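Local coordinates for protein cyclin homolog (Herpesvirus saimiri, PDB 2F2C) that is a viral D-type cyclin that modulates the host cell cycle and may contribute to T-cell transformation and rapid proliferation during latent infection, at residues D50-T53 with I54-W58; K91-L94 with Q95-A99. One frame throughout, in Å; residues are numbered along the deposited sequence.

Contact 1. Residues D50-T53 with I54-W58; sequences DNRT and ILLTW
Ile54 lies along the outer side of helix 49-65, its CD1 3.9 Å from the carbonyl O of Asp50 one turn back. This is the first helix of the cyclin box, and Asn51-Leu55 probably correspond to the MRAIL motif of cellular cyclins, where the counterparts of Asn51, Ile54, Leu55 and Trp58 line the hydrophobic patch that receives RXL motifs. Leu55 follows on the inner side: its amide N donates to Asn51 O at 3.2 Å, and its side chain runs on to Leu80 and Leu94. Leu56 does most of the side-chain work. While its N bonds to Arg52 O at 2.9 Å, its CD1 sits over the centre of one face of the Arg52 guanidinium, 3.5 Å from CZ. The arginine reaches that spot because its chain is extended from CG to NE, with CG trans to the backbone N (chi1 -169°), and its NH2 forms a salt bridge with Asp81 of helix 72-83. Thr57 OG1 donates to Thr53 O at 2.8 Å and Thr57 N to the same oxygen at 3.1 Å, from opposite faces of the carbonyl plane. Two donors thus grip Thr53 O, and the buried Thr57 hydroxyl is satisfied against its own helix, while a methyl covers a charge that Asp81 probably neutralises.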
loop_
_atom_site.group_PDB
_atom_site.type_symbol
_atom_site.label_atom_id
_atom_site.label_comp_id
_atom_site.label_asym_id
_atom_site.label_seq_id
_atom_site.Cartn_x
_atom_site.Cartn_y
_atom_site.Cartn_z
ATOM N N ASP A 50 -6.319 -26.523 -17.769
ATOM C CA ASP A 50 -7.687 -26.902 -17.429
ATOM C C ASP A 50 -7.873 -26.919 -15.914
ATOM O O ASP A 50 -8.876 -26.412 -15.428
ATOM C CB ASP A 50 -8.079 -28.252 -18.037
ATOM C CG ASP A 50 -7.851 -28.315 -19.546
ATOM O OD1 ASP A 50 -8.228 -29.350 -20.162
ATOM O OD2 ASP A 50 -7.299 -27.403 -20.206
ATOM N N ASN A 51 -6.910 -27.471 -15.171
ATOM C CA ASN A 51 -6.966 -27.434 -13.703
ATOM C C ASN A 51 -7.036 -26.015 -13.189
ATOM O O ASN A 51 -7.840 -25.711 -12.319
ATOM C CB ASN A 51 -5.770 -28.120 -13.052
ATOM C CG ASN A 51 -5.547 -29.512 -13.564
ATOM O OD1 ASN A 51 -5.050 -29.703 -14.673
ATOM N ND2 ASN A 51 -5.887 -30.499 -12.749
ATOM N N ARG A 52 -6.188 -25.148 -13.730
ATOM C CA ARG A 52 -6.194 -23.746 -13.340
ATOM C C ARG A 52 -7.616 -23.147 -13.350
ATOM O O ARG A 52 -8.038 -22.540 -12.356
ATOM C CB ARG A 52 -5.251 -22.939 -14.229
ATOM C CG ARG A 52 -4.972 -21.522 -13.738
ATOM C CD ARG A 52 -4.036 -20.761 -14.641
ATOM N NE ARG A 52 -3.909 -19.351 -14.284
ATOM C CZ ARG A 52 -4.500 -18.350 -14.928
ATOM N NH1 ARG A 52 -5.296 -18.591 -15.961
ATOM N NH2 ARG A 52 -4.299 -17.097 -14.526
ATOM N N THR A 53 -8.357 -23.348 -14.445
ATOM C CA THR A 53 -9.686 -22.739 -14.594
ATOM C C THR A 53 -10.696 -23.129 -13.499
ATOM O O THR A 53 -11.483 -22.288 -13.046
ATOM C CB THR A 53 -10.296 -23.031 -15.986
ATOM O OG1 THR A 53 -9.292 -22.929 -17.004
ATOM C CG2 THR A 53 -11.308 -21.945 -16.365
ATOM N N ILE A 54 -10.689 -24.399 -13.096
ATOM C CA ILE A 54 -11.522 -24.862 -11.985
ATOM C C ILE A 54 -11.098 -24.176 -10.654
ATOM O O ILE A 54 -11.932 -23.618 -9.935
ATOM C CB ILE A 54 -11.491 -26.414 -11.912
ATOM C CG1 ILE A 54 -12.218 -27.016 -13.136
ATOM C CG2 ILE A 54 -12.157 -26.908 -10.655
ATOM C CD1 ILE A 54 -11.739 -28.396 -13.590
ATOM N N LEU A 55 -9.798 -24.174 -10.367
ATOM C CA LEU A 55 -9.288 -23.673 -9.109
ATOM C C LEU A 55 -9.512 -22.182 -8.967
ATOM O O LEU A 55 -9.829 -21.691 -7.881
ATOM C CB LEU A 55 -7.811 -23.980 -8.998
ATOM C CG LEU A 55 -7.073 -23.294 -7.863
ATOM C CD1 LEU A 55 -7.430 -23.937 -6.535
ATOM C CD2 LEU A 55 -5.569 -23.368 -8.147
ATOM N N LEU A 56 -9.342 -21.453 -10.063
ATOM C CA LEU A 56 -9.581 -20.022 -10.043
ATOM C C LEU A 56 -11.071 -19.710 -9.953
ATOM O O LEU A 56 -11.444 -18.667 -9.414
ATOM C CB LEU A 56 -8.944 -19.340 -11.249
ATOM C CG LEU A 56 -7.414 -19.274 -11.278
ATOM C CD1 LEU A 56 -6.977 -18.418 -12.460
ATOM C CD2 LEU A 56 -6.843 -18.700 -9.966
ATOM N N THR A 57 -11.913 -20.617 -10.465
ATOM C CA THR A 57 -13.369 -20.523 -10.318
ATOM C C THR A 57 -13.752 -20.664 -8.853
ATOM O O THR A 57 -14.590 -19.933 -8.353
ATOM C CB THR A 57 -14.067 -21.580 -11.175
ATOM O OG1 THR A 57 -13.970 -21.204 -12.551
ATOM C CG2 THR A 57 -15.551 -21.571 -10.941
ATOM N N TRP A 58 -13.119 -21.585 -8.155
ATOM C CA TRP A 58 -13.357 -21.718 -6.740
ATOM C C TRP A 58 -12.788 -20.511 -5.981
ATOM O O TRP A 58 -13.496 -19.881 -5.193
ATOM C CB TRP A 58 -12.759 -23.025 -6.254
ATOM C CG TRP A 58 -12.887 -23.285 -4.795
ATOM C CD1 TRP A 58 -14.024 -23.613 -4.107
ATOM C CD2 TRP A 58 -11.831 -23.286 -3.840
ATOM N NE1 TRP A 58 -13.738 -23.808 -2.777
ATOM C CE2 TRP A 58 -12.396 -23.610 -2.585
ATOM C CE3 TRP A 58 -10.456 -23.049 -3.913
ATOM C CZ2 TRP A 58 -11.634 -23.694 -1.420
ATOM C CZ3 TRP A 58 -9.698 -23.120 -2.757
ATOM C CH2 TRP A 58 -10.286 -23.442 -1.526
#

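Contact 2. Residues K91-L94 with Q95-A99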
loop_
_atom_site.group_PDB
_atom_site.type_symbol
_atom_site.label_atom_id
_atom_site.label_comp_id
_atom_site.label_asym_id
_atom_site.label_seq_id
_atom_site.Cartn_x
_atom_site.Cartn_y
_atom_site.Cartn_z
ATOM N N LYS A 91 -1.849 -32.239 -8.716
ATOM C CA LYS A 91 -3.323 -32.190 -8.750
ATOM C C LYS A 91 -3.954 -32.407 -7.378
ATOM O O LYS A 91 -4.936 -31.757 -7.041
ATOM C CB LYS A 91 -3.890 -33.204 -9.762
ATOM C CG LYS A 91 -3.774 -32.761 -11.226
ATOM C CD LYS A 91 -4.382 -33.783 -12.184
ATOM C CE LYS A 91 -4.104 -33.423 -13.644
ATOM N NZ LYS A 91 -4.254 -34.620 -14.542
ATOM N N LYS A 92 -3.364 -33.305 -6.591
ATOM C CA LYS A 92 -3.868 -33.655 -5.264
ATOM C C LYS A 92 -3.458 -32.657 -4.172
ATOM O O LYS A 92 -3.710 -32.889 -2.987
ATOM C CB LYS A 92 -3.442 -35.091 -4.891
ATOM N N THR A 93 -2.831 -31.556 -4.572
ATOM C CA THR A 93 -2.454 -30.496 -3.632
ATOM C C THR A 93 -2.753 -29.065 -4.153
ATOM O O THR A 93 -2.544 -28.068 -3.449
ATOM C CB THR A 93 -0.962 -30.678 -3.171
ATOM O OG1 THR A 93 -0.670 -29.769 -2.104
ATOM C CG2 THR A 93 0.048 -30.277 -4.258
ATOM N N LEU A 94 -3.266 -28.985 -5.379
ATOM C CA LEU A 94 -3.531 -27.722 -6.051
ATOM C C LEU A 94 -4.451 -26.847 -5.240
ATOM O O LEU A 94 -4.262 -25.636 -5.176
ATOM C CB LEU A 94 -4.181 -27.966 -7.404
ATOM C CG LEU A 94 -3.640 -27.250 -8.642
ATOM C CD1 LEU A 94 -4.651 -27.398 -9.761
ATOM C CD2 LEU A 94 -3.303 -25.790 -8.419
ATOM N N GLN A 95 -5.444 -27.462 -4.618
ATOM C CA GLN A 95 -6.417 -26.729 -3.829
ATOM C C GLN A 95 -5.777 -26.046 -2.624
ATOM O O GLN A 95 -6.100 -24.902 -2.314
ATOM C CB GLN A 95 -7.556 -27.652 -3.396
ATOM C CG GLN A 95 -8.759 -26.904 -2.855
ATOM C CD GLN A 95 -10.017 -27.743 -2.768
ATOM O OE1 GLN A 95 -11.112 -27.188 -2.668
ATOM N NE2 GLN A 95 -9.874 -29.069 -2.794
ATOM N N LYS A 96 -4.864 -26.749 -1.959
ATOM C CA LYS A 96 -4.124 -26.196 -0.829
ATOM C C LYS A 96 -3.338 -24.965 -1.260
ATOM O O LYS A 96 -3.280 -23.964 -0.547
ATOM C CB LYS A 96 -3.180 -27.248 -0.259
ATOM C CG LYS A 96 -2.629 -26.934 1.114
ATOM C CD LYS A 96 -2.264 -28.214 1.856
ATOM C CE LYS A 96 -0.947 -28.813 1.388
ATOM N NZ LYS A 96 0.195 -28.238 2.139
ATOM N N ILE A 97 -2.746 -25.035 -2.446
ATOM C CA ILE A 97 -1.938 -23.925 -2.939
ATOM C C ILE A 97 -2.817 -22.702 -3.123
ATOM O O ILE A 97 -2.519 -21.629 -2.582
ATOM C CB ILE A 97 -1.207 -24.303 -4.261
ATOM C CG1 ILE A 97 -0.191 -25.432 -3.999
ATOM C CG2 ILE A 97 -0.520 -23.072 -4.851
ATOM C CD1 ILE A 97 0.414 -26.076 -5.247
ATOM N N GLY A 98 -3.908 -22.885 -3.870
ATOM C CA GLY A 98 -4.813 -21.800 -4.211
ATOM C C GLY A 98 -5.486 -21.235 -2.981
ATOM O O GLY A 98 -5.818 -20.049 -2.931
ATOM N N ALA A 99 -5.696 -22.098 -1.993
ATOM C CA ALA A 99 -6.254 -21.680 -0.719
ATOM C C ALA A 99 -5.292 -20.725 -0.041
ATOM O O ALA A 99 -5.717 -19.706 0.468
ATOM C CB ALA A 99 -6.540 -22.879 0.176
#
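Thr93 and Ile97 form the first turn of helix 94-109, one of the helices of the N-terminal cyclin domain, with Thr93 at the N-cap position. Its hydroxyl makes no capping bond, and the polar contacts between the two segments run through the main chain. Ile97 N donates to Thr93 O at 3.2 Å, in the carbonyl plane, and one residue on Gly98 N donates to Leu94 O at 3.1 Å with a nearly straight N-H...O angle of 169°. These two bonds start the regular i to i+4 pattern of the helix. The isoleucine side chain makes van der Waals contacts with the same two carbonyl oxygens: Ile97 CG1 lies 3.6 Å from Thr93 O, and its CB 3.5 Å from Leu94 O. Farther out, Ile97 packs on Leu80 and Tyr83 of helix 72-83, whereas Leu94 turns to Trp41, Val47 and helix 49-65. Lys96 reaches helix 129-142, where its NZ is hydrogen-bonded to Glu131 O; Gln135 touches both Lys96 and Ile97. The lysine chain begins extended and then bends at chi3 and chi4 (78° and 88°), which takes the aliphatic part past the threonine, with Lys96 CE coming to 3.6 Å from Thr93 OG1.

Contact 1 is a turn within helix 49-65, contact 2 the entry into helix 94-109; their centres lie 10 Å apart, and they meet where the two helices pack, with Asn51 CB 3.5 Å from Leu94 CD1. Toward the surface Trp58 packs against Gln95, at the place that corresponds to the RXL-binding patch of cellular cyclins. Helix 72-83 covers both contacts, Leu80 being common to them. Each is partly buried, contact 1 nearer the centre of the chain. Both share helical main-chain bonds; contact 1 adds a guanidinium face against a leucine methyl and a hydroxyl bond to the backbone, whereas contact 2, following an exposed loop, has an N-cap threonine without a side-chain capping bond.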